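Local atomic coordinates of HD domain protein (Enterococcus faecalis, PDB entry 4LRL), a protein that probably hydrolyses deoxyribonucleoside triphosphates, as a metal-dependent HD-domain phosphohydrolase under allosteric control, and binds dGTP and dTTP. Residues C[244-249]-C[423-428]; C[253-258]-C[408-413]; C[372-377]-C[464-469]. All coordinates share one frame; numbering follows the deposited sequence.

How the contacts relate
Contacts 1 and 2 are neighbours, their centres 7 Å apart. Contact 1 joins the turn after strand 241-245 and the start of helix 249-267 to the junction of helices 422-425 and 427-434, whereas contact 2 joins the same long helix to the residues leading into strand 411-413. They meet directly, Val425 CG2 of contact 1 packing 3.6 Å from Leu412 CD1 of contact 2, and both touch the second subunit. Contact 2 is nearer the metal centre, the Tyr255 side chain being about 11 Å from the nickel ion. Contact 3 stands apart, its centre 51 Å from that of contact 1 and 46 Å from that of contact 2; its Phe467 side chain is about 13 Å from a bound dGTP.

Contact 1 (C[244-249]-C[423-428]); sequences FAMNGM and ATVSPL
Met246, in the turn after strand 241-245, and Met249, at the start of helix 249-267, reach across to Val425 and Ser426, which lie where helix 422-425 gives way to helix 427-434. The apolar part centres on Val425. Met246 and Val425 meet tip to tip: methyl CE of Met246 is 3.7 Å from CG2 of Val425 and 4.0 Å from its CB. The thioether is carried there by a chain that leaves the backbone with CG trans to N (chi1 -170°), bends at chi2 and then runs nearly extended to the methyl. Met249 approaches the same valine branch with its sulfur, SD to Val425 CG2 being 4.2 Å, so the two methionines share one methyl. The same sulfur is also 4.2 Å from CB of Ser426. The Met249 chain runs extended as far as SD and turns at chi3 (52°), which swings CE off to one side and leaves the sulfur, rather than the methyl, to make the contact.

One approach involves a polar group: Met249 SD is 3.6 Å from the carbonyl O of Val425, a van der Waals contact.

The polar end of Ser426 is held from outside this pair of segments. Ser426 is the N-cap of helix 427-434, its OG bonded to the backbone N of Val429, and the same hydroxyl is hydrogen-bonded to OE2 of Glu253 on helix 249-267.

Leu412 of strand 411-413 lies against Met246, while backbone bonds from Phe244 and Met246 to Met413 join strand 241-245 and the turn after it to that strand. The contact thus brings together two helix starts beside the sheet that contains strands 241-245 and 411-413.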
ATOM      1  N   PHE C 244      18.046  20.755   3.797  1.00 38.17           N
ATOM      2  CA  PHE C 244      16.613  20.513   3.715  1.00 37.75           C
ATOM      3  C   PHE C 244      15.871  21.602   4.437  1.00 38.63           C
ATOM      4  O   PHE C 244      16.164  21.906   5.597  1.00 38.68           O
ATOM      5  CB  PHE C 244      16.257  19.128   4.285  1.00 36.73           C
ATOM      6  CG  PHE C 244      17.052  18.019   3.668  1.00 35.06           C
ATOM      7  CD1 PHE C 244      18.361  17.762   4.093  1.00 34.56           C
ATOM      8  CD2 PHE C 244      16.520  17.261   2.635  1.00 33.17           C
ATOM      9  CE1 PHE C 244      19.115  16.771   3.499  1.00 33.20           C
ATOM     10  CE2 PHE C 244      17.271  16.255   2.044  1.00 32.30           C
ATOM     11  CZ  PHE C 244      18.565  16.008   2.477  1.00 31.86           C
ATOM     12  N   ALA C 245      14.906  22.188   3.737  1.00 39.32           N
ATOM     13  CA  ALA C 245      14.094  23.261   4.297  1.00 40.71           C
ATOM     14  C   ALA C 245      13.540  22.823   5.648  1.00 41.13           C
ATOM     15  O   ALA C 245      13.079  21.679   5.798  1.00 40.34           O
ATOM     16  CB  ALA C 245      12.968  23.634   3.339  1.00 40.87           C
ATOM     17  N   MET C 246      13.607  23.727   6.626  1.00 42.07           N
ATOM     18  CA  MET C 246      13.130  23.455   7.990  1.00 43.09           C
ATOM     19  C   MET C 246      11.668  22.997   8.034  1.00 43.43           C
ATOM     20  O   MET C 246      11.282  22.241   8.924  1.00 43.89           O
ATOM     21  CB  MET C 246      13.350  24.675   8.902  1.00 44.41           C
ATOM     22  CG  MET C 246      13.111  24.426  10.392  1.00 46.29           C
ATOM     23  SD  MET C 246      14.179  23.159  11.134  1.00 48.20           S
ATOM     24  CE  MET C 246      13.234  22.806  12.609  1.00 50.14           C
ATOM     25  N   ASN C 247      10.859  23.434   7.071  1.00 43.67           N
ATOM     26  CA  ASN C 247       9.448  23.029   7.045  1.00 44.95           C
ATOM     27  C   ASN C 247       9.237  21.551   6.673  1.00 43.82           C
ATOM     28  O   ASN C 247       8.131  21.041   6.756  1.00 44.35           O
ATOM     29  CB  ASN C 247       8.599  23.958   6.164  1.00 45.90           C
ATOM     30  CG  ASN C 247       8.974  23.880   4.697  1.00 46.42           C
ATOM     31  OD1 ASN C 247       8.384  23.123   3.936  1.00 47.92           O
ATOM     32  ND2 ASN C 247       9.969  24.654   4.298  1.00 48.13           N
ATOM     33  N   GLY C 248      10.311  20.872   6.282  1.00 42.59           N
ATOM     34  CA  GLY C 248      10.257  19.450   5.970  1.00 41.76           C
ATOM     35  C   GLY C 248      10.961  18.551   6.969  1.00 41.23           C
ATOM     36  O   GLY C 248      11.255  17.396   6.658  1.00 40.15           O
ATOM     37  N   MET C 249      11.217  19.067   8.172  1.00 41.93           N
ATOM     38  CA  MET C 249      11.934  18.312   9.207  1.00 41.60           C
ATOM     39  C   MET C 249      11.321  16.926   9.507  1.00 40.53           C
ATOM     40  O   MET C 249      12.044  15.939   9.633  1.00 39.04           O
ATOM     41  CB  MET C 249      12.027  19.125  10.510  1.00 43.28           C
ATOM     42  CG  MET C 249      12.573  18.283  11.668  1.00 45.50           C
ATOM     43  SD  MET C 249      12.277  18.883  13.336  1.00 53.47           S
ATOM     44  CE  MET C 249      10.505  19.184  13.384  1.00 53.85           C
ATOM     45  N   ALA C 423      19.454  16.562  14.683  1.00 53.22           N
ATOM     46  CA  ALA C 423      19.266  16.080  16.056  1.00 55.38           C
ATOM     47  C   ALA C 423      19.009  17.228  17.034  1.00 56.86           C
ATOM     48  O   ALA C 423      18.219  17.099  17.971  1.00 58.08           O
ATOM     49  CB  ALA C 423      20.478  15.258  16.503  1.00 57.60           C
ATOM     50  N   THR C 424      19.689  18.344  16.793  1.00 57.19           N
ATOM     51  CA  THR C 424      19.525  19.591  17.543  1.00 58.34           C
ATOM     52  C   THR C 424      18.055  20.021  17.709  1.00 56.82           C
ATOM     53  O   THR C 424      17.647  20.418  18.799  1.00 58.88           O
ATOM     54  CB  THR C 424      20.371  20.697  16.878  1.00 58.65           C
ATOM     55  OG1 THR C 424      21.697  20.655  17.416  1.00 61.29           O
ATOM     56  CG2 THR C 424      19.780  22.086  17.070  1.00 59.43           C
ATOM     57  N   VAL C 425      17.262  19.921  16.650  1.00 53.44           N
ATOM     58  CA  VAL C 425      15.872  20.359  16.729  1.00 52.31           C
ATOM     59  C   VAL C 425      14.868  19.215  16.688  1.00 51.21           C
ATOM     60  O   VAL C 425      13.668  19.458  16.589  1.00 50.45           O
ATOM     61  CB  VAL C 425      15.516  21.413  15.649  1.00 50.92           C
ATOM     62  CG1 VAL C 425      16.207  22.757  15.954  1.00 53.38           C
ATOM     63  CG2 VAL C 425      15.883  20.912  14.270  1.00 49.51           C
ATOM     64  N   SER C 426      15.359  17.977  16.767  1.00 51.29           N
ATOM     65  CA  SER C 426      14.485  16.808  16.789  1.00 50.84           C
ATOM     66  C   SER C 426      14.834  15.853  17.922  1.00 53.27           C
ATOM     67  O   SER C 426      15.843  15.148  17.858  1.00 54.11           O
ATOM     68  CB  SER C 426      14.507  16.068  15.454  1.00 48.98           C
ATOM     69  OG  SER C 426      13.796  14.850  15.562  1.00 49.51           O
ATOM     70  N   PRO C 427      13.996  15.836  18.971  1.00 54.81           N
ATOM     71  CA  PRO C 427      14.130  14.935  20.103  1.00 57.88           C
ATOM     72  C   PRO C 427      14.106  13.458  19.696  1.00 58.06           C
ATOM     73  O   PRO C 427      14.830  12.647  20.285  1.00 60.43           O
ATOM     74  CB  PRO C 427      12.898  15.269  20.943  1.00 59.42           C
ATOM     75  CG  PRO C 427      12.609  16.680  20.623  1.00 57.50           C
ATOM     76  CD  PRO C 427      12.917  16.818  19.182  1.00 54.42           C
ATOM     77  N   LEU C 428      13.286  13.120  18.701  1.00 55.45           N
ATOM     78  CA  LEU C 428      13.139  11.735  18.266  1.00 55.83           C
ATOM     79  C   LEU C 428      14.429  11.242  17.619  1.00 54.92           C
ATOM     80  O   LEU C 428      14.869  10.115  17.860  1.00 56.56           O
ATOM     81  CB  LEU C 428      11.967  11.609  17.291  1.00 53.83           C
ATOM     82  CG  LEU C 428      11.757  10.306  16.519  1.00 53.45           C
ATOM     83  CD1 LEU C 428      11.321   9.171  17.438  1.00 56.80           C
ATOM     84  CD2 LEU C 428      10.716  10.538  15.438  1.00 52.64           C
TER

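Contact 2 (C[253-258]-C[408-413]); sequences EDYIVS and TQIELM
Ile256 and Ile410 meet methyl to methyl where helix 249-267 packs on the residue leading into strand 411-413, beside the mixed sheet of the HD-associated region. The closest packing is confined to the tips: CD1 of Ile256 is 3.7 Å from CD1 of Ile410. In both isoleucines chi1 of -63° turns the longer branch, CG1, away from the carbonyl carbon and sends its methyl out to meet the other. Together the two side chains bridge a span of 10.1 Å between the CA atoms of Ile256 and Ile410, the nearest pair across the segments. Leu422 lies against both isoleucines and Ile204 against Ile410, and the meeting point is buried.

Tyr255 adds a looser touch, its CE2 4.4 Å from the same Ile410 CD1, which approaches the ring edge near its plane. The tyrosine hydroxyl is bonded to the carbonyl O of Gln203, and its side chain lies about 8 Å from that of the metal ligand Asp207. More open still is the flank of the helix at Asp254 and Val257, which are partly exposed and pack on Tyr223 and Gln261 of the second subunit. Within the helix, Asp254 O accepts two bonds from opposite faces of its carbonyl plane, one from Ser258 N and one from Ser258 OG at 2.9 Å.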
ATOM      1  N   GLU C 253      12.942  13.363   9.584  1.00 35.91           N
ATOM      2  CA  GLU C 253      12.760  12.459  10.720  1.00 37.31           C
ATOM      3  C   GLU C 253      12.341  11.054  10.312  1.00 37.34           C
ATOM      4  O   GLU C 253      12.926  10.078  10.788  1.00 37.19           O
ATOM      5  CB  GLU C 253      11.702  12.990  11.670  1.00 38.84           C
ATOM      6  CG  GLU C 253      12.161  14.081  12.597  1.00 40.10           C
ATOM      7  CD  GLU C 253      11.085  14.449  13.604  1.00 42.08           C
ATOM      8  OE1 GLU C 253       9.908  14.070  13.401  1.00 40.67           O
ATOM      9  OE2 GLU C 253      11.426  15.112  14.601  1.00 43.86           O
ATOM     10  N   ASP C 254      11.325  10.965   9.445  1.00 37.84           N
ATOM     11  CA  ASP C 254      10.829   9.689   8.920  1.00 37.82           C
ATOM     12  C   ASP C 254      11.904   8.936   8.159  1.00 36.41           C
ATOM     13  O   ASP C 254      11.901   7.708   8.134  1.00 36.30           O
ATOM     14  CB  ASP C 254       9.639   9.899   7.984  1.00 38.68           C
ATOM     15  CG  ASP C 254       8.476  10.588   8.658  1.00 41.56           C
ATOM     16  OD1 ASP C 254       7.747  11.325   7.960  1.00 43.53           O
ATOM     17  OD2 ASP C 254       8.289  10.402   9.880  1.00 44.96           O
ATOM     18  N   TYR C 255      12.814   9.664   7.521  1.00 35.61           N
ATOM     19  CA  TYR C 255      13.927   9.007   6.870  1.00 34.47           C
ATOM     20  C   TYR C 255      14.821   8.333   7.929  1.00 33.98           C
ATOM     21  O   TYR C 255      15.177   7.167   7.781  1.00 33.52           O
ATOM     22  CB  TYR C 255      14.710   9.975   5.980  1.00 34.18           C
ATOM     23  CG  TYR C 255      16.120   9.517   5.731  1.00 32.95           C
ATOM     24  CD1 TYR C 255      16.383   8.488   4.830  1.00 31.83           C
ATOM     25  CD2 TYR C 255      17.193  10.107   6.408  1.00 32.30           C
ATOM     26  CE1 TYR C 255      17.677   8.058   4.605  1.00 33.13           C
ATOM     27  CE2 TYR C 255      18.504   9.679   6.195  1.00 32.25           C
ATOM     28  CZ  TYR C 255      18.738   8.657   5.291  1.00 33.65           C
ATOM     29  OH  TYR C 255      20.015   8.217   5.065  1.00 34.16           O
ATOM     30  N   ILE C 256      15.148   9.050   9.004  1.00 33.91           N
ATOM     31  CA  ILE C 256      15.967   8.472  10.076  1.00 33.58           C
ATOM     32  C   ILE C 256      15.265   7.286  10.758  1.00 33.32           C
ATOM     33  O   ILE C 256      15.881   6.278  11.058  1.00 32.89           O
ATOM     34  CB  ILE C 256      16.410   9.537  11.117  1.00 34.18           C
ATOM     35  CG1 ILE C 256      17.308  10.589  10.456  1.00 34.08           C
ATOM     36  CG2 ILE C 256      17.133   8.881  12.298  1.00 34.68           C
ATOM     37  CD1 ILE C 256      18.672  10.060   9.997  1.00 33.60           C
ATOM     38  N   VAL C 257      13.968   7.411  10.973  1.00 34.27           N
ATOM     39  CA  VAL C 257      13.174   6.334  11.538  1.00 34.30           C
ATOM     40  C   VAL C 257      13.244   5.071  10.670  1.00 33.69           C
ATOM     41  O   VAL C 257      13.506   3.988  11.185  1.00 33.67           O
ATOM     42  CB  VAL C 257      11.722   6.800  11.798  1.00 35.42           C
ATOM     43  CG1 VAL C 257      10.826   5.634  12.222  1.00 35.55           C
ATOM     44  CG2 VAL C 257      11.714   7.862  12.872  1.00 34.87           C
ATOM     45  N   SER C 258      13.040   5.217   9.359  1.00 33.60           N
ATOM     46  CA  SER C 258      13.088   4.081   8.425  1.00 33.44           C
ATOM     47  C   SER C 258      14.468   3.438   8.394  1.00 32.53           C
ATOM     48  O   SER C 258      14.600   2.201   8.334  1.00 31.95           O
ATOM     49  CB  SER C 258      12.710   4.515   7.011  1.00 33.09           C
ATOM     50  OG  SER C 258      11.391   5.043   6.982  1.00 37.13           O
ATOM     51  N   THR C 408      29.223  14.602   8.586  1.00 67.01           N
ATOM     52  CA  THR C 408      28.515  13.661   9.442  1.00 64.25           C
ATOM     53  C   THR C 408      27.110  14.152   9.780  1.00 61.37           C
ATOM     54  O   THR C 408      26.403  13.526  10.571  1.00 60.53           O
ATOM     55  CB  THR C 408      29.282  13.459  10.758  1.00 67.75           C
ATOM     56  OG1 THR C 408      29.336  14.704  11.471  1.00 69.25           O
ATOM     57  CG2 THR C 408      30.710  12.979  10.487  1.00 70.12           C
ATOM     58  N   GLN C 409      26.703  15.266   9.177  1.00 59.77           N
ATOM     59  CA  GLN C 409      25.489  15.957   9.608  1.00 57.82           C
ATOM     60  C   GLN C 409      24.401  16.056   8.537  1.00 54.65           C
ATOM     61  O   GLN C 409      24.682  16.144   7.340  1.00 54.43           O
ATOM     62  CB  GLN C 409      25.838  17.361  10.123  1.00 59.97           C
ATOM     63  CG  GLN C 409      26.962  17.389  11.141  1.00 64.18           C
ATOM     64  CD  GLN C 409      27.286  18.790  11.608  1.00 68.63           C
ATOM     65  OE1 GLN C 409      26.485  19.428  12.287  1.00 70.13           O
ATOM     66  NE2 GLN C 409      28.469  19.274  11.255  1.00 71.57           N
ATOM     67  N   ILE C 410      23.153  16.046   8.985  1.00 52.30           N
ATOM     68  CA  ILE C 410      22.031  16.367   8.122  1.00 49.88           C
ATOM     69  C   ILE C 410      21.642  17.808   8.444  1.00 50.60           C
ATOM     70  O   ILE C 410      21.280  18.116   9.577  1.00 51.03           O
ATOM     71  CB  ILE C 410      20.866  15.384   8.338  1.00 48.05           C
ATOM     72  CG1 ILE C 410      21.309  13.968   7.963  1.00 46.70           C
ATOM     73  CG2 ILE C 410      19.639  15.802   7.533  1.00 46.30           C
ATOM     74  CD1 ILE C 410      20.394  12.890   8.454  1.00 46.32           C
ATOM     75  N   GLU C 411      21.758  18.694   7.458  1.00 50.97           N
ATOM     76  CA  GLU C 411      21.569  20.125   7.697  1.00 52.24           C
ATOM     77  C   GLU C 411      20.170  20.592   7.316  1.00 50.60           C
ATOM     78  O   GLU C 411      19.692  20.332   6.207  1.00 49.93           O
ATOM     79  CB  GLU C 411      22.618  20.957   6.957  1.00 54.57           C
ATOM     80  CG  GLU C 411      24.062  20.531   7.204  1.00 57.93           C
ATOM     81  CD  GLU C 411      24.672  21.109   8.477  1.00 60.84           C
ATOM     82  OE1 GLU C 411      23.940  21.429   9.438  1.00 61.72           O
ATOM     83  OE2 GLU C 411      25.906  21.231   8.518  1.00 64.06           O
ATOM     84  N   LEU C 412      19.516  21.271   8.253  1.00 50.41           N
ATOM     85  CA  LEU C 412      18.201  21.861   8.014  1.00 49.67           C
ATOM     86  C   LEU C 412      18.381  23.353   7.835  1.00 51.59           C
ATOM     87  O   LEU C 412      19.097  23.996   8.617  1.00 53.10           O
ATOM     88  CB  LEU C 412      17.256  21.575   9.178  1.00 48.30           C
ATOM     89  CG  LEU C 412      16.895  20.108   9.439  1.00 47.56           C
ATOM     90  CD1 LEU C 412      16.636  19.875  10.910  1.00 48.09           C
ATOM     91  CD2 LEU C 412      15.693  19.679   8.621  1.00 45.81           C
ATOM     92  N   MET C 413      17.759  23.902   6.799  1.00 51.95           N
ATOM     93  CA  MET C 413      17.874  25.336   6.545  1.00 55.08           C
ATOM     94  C   MET C 413      16.682  26.161   7.027  1.00 55.09           C
ATOM     95  O   MET C 413      15.532  25.909   6.655  1.00 53.52           O
ATOM     96  CB  MET C 413      18.160  25.635   5.078  1.00 57.04           C
ATOM     97  CG  MET C 413      18.598  27.072   4.880  1.00 61.52           C
ATOM     98  SD  MET C 413      18.971  27.490   3.182  1.00 66.18           S
ATOM     99  CE  MET C 413      20.568  26.699   3.007  1.00 66.62           C
TER

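Contact 3 (C[372-377]-C[464-469]); sequences RELIEK and YREFSS
Leu374 and Ile375 of helix 361-377 pack against Glu466 and Phe467 of helix 461-468 in a roughly antiparallel helix pair. The axes of the two short segments approach to 10.1 Å, with 155° between their directions, and the nearest CA atoms, 6.9 Å apart, are those of Leu374 and Phe467.

Phe467 can be followed outward from its backbone. CB lies 4.2 Å from CD1 of Leu374, the inner end of the packing. A fully extended first torsion (chi1 -179°) then carries the ring away from the helix backbone and on toward Ile375. CD1 of the ring comes beside CG1 of that isoleucine. CE1 is 3.5 Å from the terminal methyl CD1 of Ile375 and also touches its CG1, the closest approach between the segments. The far atom, CZ, is 4.2 Å from Ile375 CD1. Isoleucine chain and ring are inclined to one another. Phe444 of strand 441-444 holds the same ring in an edge-to-face pair, and Ile375 also touches Phe442 and Phe444, continuing the apolar layer from the helix pair to that strand.

Leu374 sends CD1 across to helix 461-468, 3.8 Å from CG of Glu466 and 3.9 Å from the backbone N of Phe467. The leucine and glutamate side chains cross at about a right angle. Glu466 therefore offers its aliphatic part to the leucine, while its carboxylate is hydrogen-bonded through OE2 to the hydroxyl OH of Tyr370, one turn before Leu374.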
ATOM      1  N   ARG C 372      33.232 -23.584  23.111  1.00 34.84           N
ATOM      2  CA  ARG C 372      33.984 -24.050  21.943  1.00 35.07           C
ATOM      3  C   ARG C 372      34.621 -25.422  22.155  1.00 36.02           C
ATOM      4  O   ARG C 372      34.631 -26.235  21.233  1.00 36.04           O
ATOM      5  CB  ARG C 372      35.036 -23.028  21.523  1.00 35.52           C
ATOM      6  CG  ARG C 372      34.444 -21.936  20.654  1.00 34.34           C
ATOM      7  CD  ARG C 372      35.407 -20.796  20.473  1.00 33.04           C
ATOM      8  NE  ARG C 372      35.002 -19.975  19.345  1.00 32.40           N
ATOM      9  CZ  ARG C 372      35.407 -18.728  19.140  1.00 32.23           C
ATOM     10  NH1 ARG C 372      36.232 -18.143  20.005  1.00 31.88           N
ATOM     11  NH2 ARG C 372      34.979 -18.069  18.067  1.00 30.60           N
ATOM     12  N   GLU C 373      35.140 -25.681  23.361  1.00 37.02           N
ATOM     13  CA  GLU C 373      35.608 -27.016  23.710  1.00 37.94           C
ATOM     14  C   GLU C 373      34.481 -28.041  23.574  1.00 38.02           C
ATOM     15  O   GLU C 373      34.651 -29.066  22.927  1.00 38.68           O
ATOM     16  CB  GLU C 373      36.189 -27.070  25.122  1.00 38.95           C
ATOM     17  CG  GLU C 373      36.720 -28.459  25.465  1.00 40.95           C
ATOM     18  CD  GLU C 373      37.161 -28.629  26.909  1.00 43.37           C
ATOM     19  OE1 GLU C 373      36.962 -27.718  27.739  1.00 42.77           O
ATOM     20  OE2 GLU C 373      37.727 -29.702  27.211  1.00 47.24           O
ATOM     21  N   LEU C 374      33.326 -27.747  24.166  1.00 37.70           N
ATOM     22  CA  LEU C 374      32.197 -28.668  24.129  1.00 38.29           C
ATOM     23  C   LEU C 374      31.754 -28.973  22.707  1.00 38.32           C
ATOM     24  O   LEU C 374      31.471 -30.123  22.374  1.00 39.55           O
ATOM     25  CB  LEU C 374      31.013 -28.115  24.929  1.00 37.81           C
ATOM     26  CG  LEU C 374      31.218 -27.849  26.424  1.00 38.04           C
ATOM     27  CD1 LEU C 374      29.946 -27.242  27.004  1.00 34.68           C
ATOM     28  CD2 LEU C 374      31.636 -29.135  27.181  1.00 37.54           C
ATOM     29  N   ILE C 375      31.697 -27.932  21.880  1.00 37.80           N
ATOM     30  CA  ILE C 375      31.268 -28.036  20.488  1.00 37.46           C
ATOM     31  C   ILE C 375      32.243 -28.934  19.728  1.00 38.54           C
ATOM     32  O   ILE C 375      31.825 -29.772  18.929  1.00 39.15           O
ATOM     33  CB  ILE C 375      31.144 -26.609  19.858  1.00 36.56           C
ATOM     34  CG1 ILE C 375      29.858 -25.929  20.352  1.00 35.71           C
ATOM     35  CG2 ILE C 375      31.227 -26.635  18.330  1.00 34.98           C
ATOM     36  CD1 ILE C 375      29.887 -24.396  20.293  1.00 34.85           C
ATOM     37  N   GLU C 376      33.533 -28.763  20.018  1.00 38.99           N
ATOM     38  CA  GLU C 376      34.608 -29.594  19.492  1.00 40.34           C
ATOM     39  C   GLU C 376      34.491 -31.056  19.923  1.00 41.94           C
ATOM     40  O   GLU C 376      34.786 -31.963  19.139  1.00 42.56           O
ATOM     41  CB  GLU C 376      35.956 -29.048  19.977  1.00 40.89           C
ATOM     42  CG  GLU C 376      37.181 -29.819  19.502  1.00 42.79           C
ATOM     43  CD  GLU C 376      38.463 -29.058  19.776  1.00 46.77           C
ATOM     44  OE1 GLU C 376      38.900 -28.324  18.867  1.00 47.94           O
ATOM     45  OE2 GLU C 376      39.017 -29.162  20.897  1.00 47.63           O
ATOM     46  N   LYS C 377      34.096 -31.261  21.181  1.00 42.49           N
ATOM     47  CA  LYS C 377      33.984 -32.582  21.785  1.00 44.44           C
ATOM     48  C   LYS C 377      32.978 -33.445  21.016  1.00 44.73           C
ATOM     49  O   LYS C 377      33.214 -34.626  20.802  1.00 45.84           O
ATOM     50  CB  LYS C 377      33.574 -32.438  23.254  1.00 44.90           C
ATOM     51  CG  LYS C 377      33.925 -33.601  24.157  1.00 47.72           C
ATOM     52  CD  LYS C 377      34.044 -33.148  25.619  1.00 50.26           C
ATOM     53  CE  LYS C 377      34.519 -34.302  26.502  1.00 55.20           C
ATOM     54  NZ  LYS C 377      35.525 -33.906  27.555  1.00 57.48           N
ATOM     55  N   TYR C 464      25.570 -32.042  25.296  1.00 57.71           N
ATOM     56  CA  TYR C 464      24.461 -31.237  24.762  1.00 56.34           C
ATOM     57  C   TYR C 464      23.684 -30.533  25.879  1.00 55.57           C
ATOM     58  O   TYR C 464      23.329 -29.358  25.743  1.00 52.87           O
ATOM     59  CB  TYR C 464      23.517 -32.085  23.898  1.00 60.37           C
ATOM     60  CG  TYR C 464      24.121 -32.579  22.594  1.00 60.91           C
ATOM     61  CD1 TYR C 464      24.593 -31.682  21.634  1.00 57.35           C
ATOM     62  CD2 TYR C 464      24.204 -33.946  22.315  1.00 65.46           C
ATOM     63  CE1 TYR C 464      25.145 -32.128  20.442  1.00 57.98           C
ATOM     64  CE2 TYR C 464      24.751 -34.402  21.118  1.00 66.47           C
ATOM     65  CZ  TYR C 464      25.218 -33.486  20.192  1.00 62.88           C
ATOM     66  OH  TYR C 464      25.757 -33.924  19.006  1.00 65.18           O
ATOM     67  N   ARG C 465      23.437 -31.254  26.976  1.00 58.12           N
ATOM     68  CA  ARG C 465      22.764 -30.665  28.127  0.50 58.31           C
ATOM     69  C   ARG C 465      23.651 -29.622  28.815  1.00 54.67           C
ATOM     70  O   ARG C 465      23.170 -28.552  29.187  1.00 53.51           O
ATOM     71  CB  ARG C 465      22.279 -31.741  29.105  0.50 62.82           C
ATOM     72  CG  ARG C 465      21.084 -32.545  28.583  0.50 67.06           C
ATOM     73  CD  ARG C 465      20.506 -33.473  29.644  0.50 71.51           C
ATOM     74  NE  ARG C 465      21.484 -34.445  30.128  0.50 72.52           N
ATOM     75  CZ  ARG C 465      21.646 -35.664  29.620  0.50 75.89           C
ATOM     76  NH1 ARG C 465      20.894 -36.068  28.604  0.50 78.09           N
ATOM     77  NH2 ARG C 465      22.562 -36.480  30.127  0.50 77.11           N
ATOM     78  N   GLU C 466      24.939 -29.918  28.952  1.00 53.47           N
ATOM     79  CA  GLU C 466      25.886 -28.978  29.541  1.00 50.91           C
ATOM     80  C   GLU C 466      25.920 -27.690  28.719  1.00 47.46           C
ATOM     81  O   GLU C 466      25.728 -26.601  29.256  1.00 46.41           O
ATOM     82  CB  GLU C 466      27.279 -29.608  29.659  1.00 50.74           C
ATOM     83  CG  GLU C 466      28.385 -28.655  30.136  1.00 49.73           C
ATOM     84  CD  GLU C 466      28.277 -28.258  31.603  1.00 51.19           C
ATOM     85  OE1 GLU C 466      27.255 -28.561  32.256  1.00 53.15           O
ATOM     86  OE2 GLU C 466      29.226 -27.628  32.105  1.00 50.18           O
ATOM     87  N   PHE C 467      26.122 -27.833  27.413  1.00 46.36           N
ATOM     88  CA  PHE C 467      26.075 -26.703  26.497  1.00 43.68           C
ATOM     89  C   PHE C 467      24.780 -25.884  26.615  1.00 44.14           C
ATOM     90  O   PHE C 467      24.834 -24.649  26.726  1.00 42.78           O
ATOM     91  CB  PHE C 467      26.278 -27.161  25.049  1.00 43.36           C
ATOM     92  CG  PHE C 467      26.268 -26.030  24.066  1.00 40.84           C
ATOM     93  CD1 PHE C 467      27.461 -25.444  23.650  1.00 37.90           C
ATOM     94  CD2 PHE C 467      25.060 -25.524  23.579  1.00 40.47           C
ATOM     95  CE1 PHE C 467      27.451 -24.379  22.750  1.00 37.02           C
ATOM     96  CE2 PHE C 467      25.040 -24.466  22.675  1.00 38.86           C
ATOM     97  CZ  PHE C 467      26.234 -23.891  22.258  1.00 36.97           C
ATOM     98  N   SER C 468      23.636 -26.573  26.598  1.00 46.71           N
ATOM     99  CA  SER C 468      22.313 -25.935  26.644  1.00 48.20           C
ATOM    100  C   SER C 468      22.111 -25.050  27.863  1.00 48.27           C
ATOM    101  O   SER C 468      21.444 -24.021  27.776  1.00 48.28           O
ATOM    102  CB  SER C 468      21.196 -26.987  26.609  1.00 52.30           C
ATOM    103  OG  SER C 468      21.270 -27.780  25.437  1.00 53.47           O
ATOM    104  N   SER C 469      22.687 -25.455  28.997  1.00 48.75           N
ATOM    105  CA  SER C 469      22.540 -24.718  30.257  1.00 49.24           C
ATOM    106  C   SER C 469      23.193 -23.326  30.221  1.00 46.75           C
ATOM    107  O   SER C 469      22.949 -22.504  31.111  1.00 47.99           O
ATOM    108  CB  SER C 469      23.081 -25.541  31.428  1.00 50.58           C
ATOM    109  OG  SER C 469      24.469 -25.792  31.274  1.00 48.87           O
TER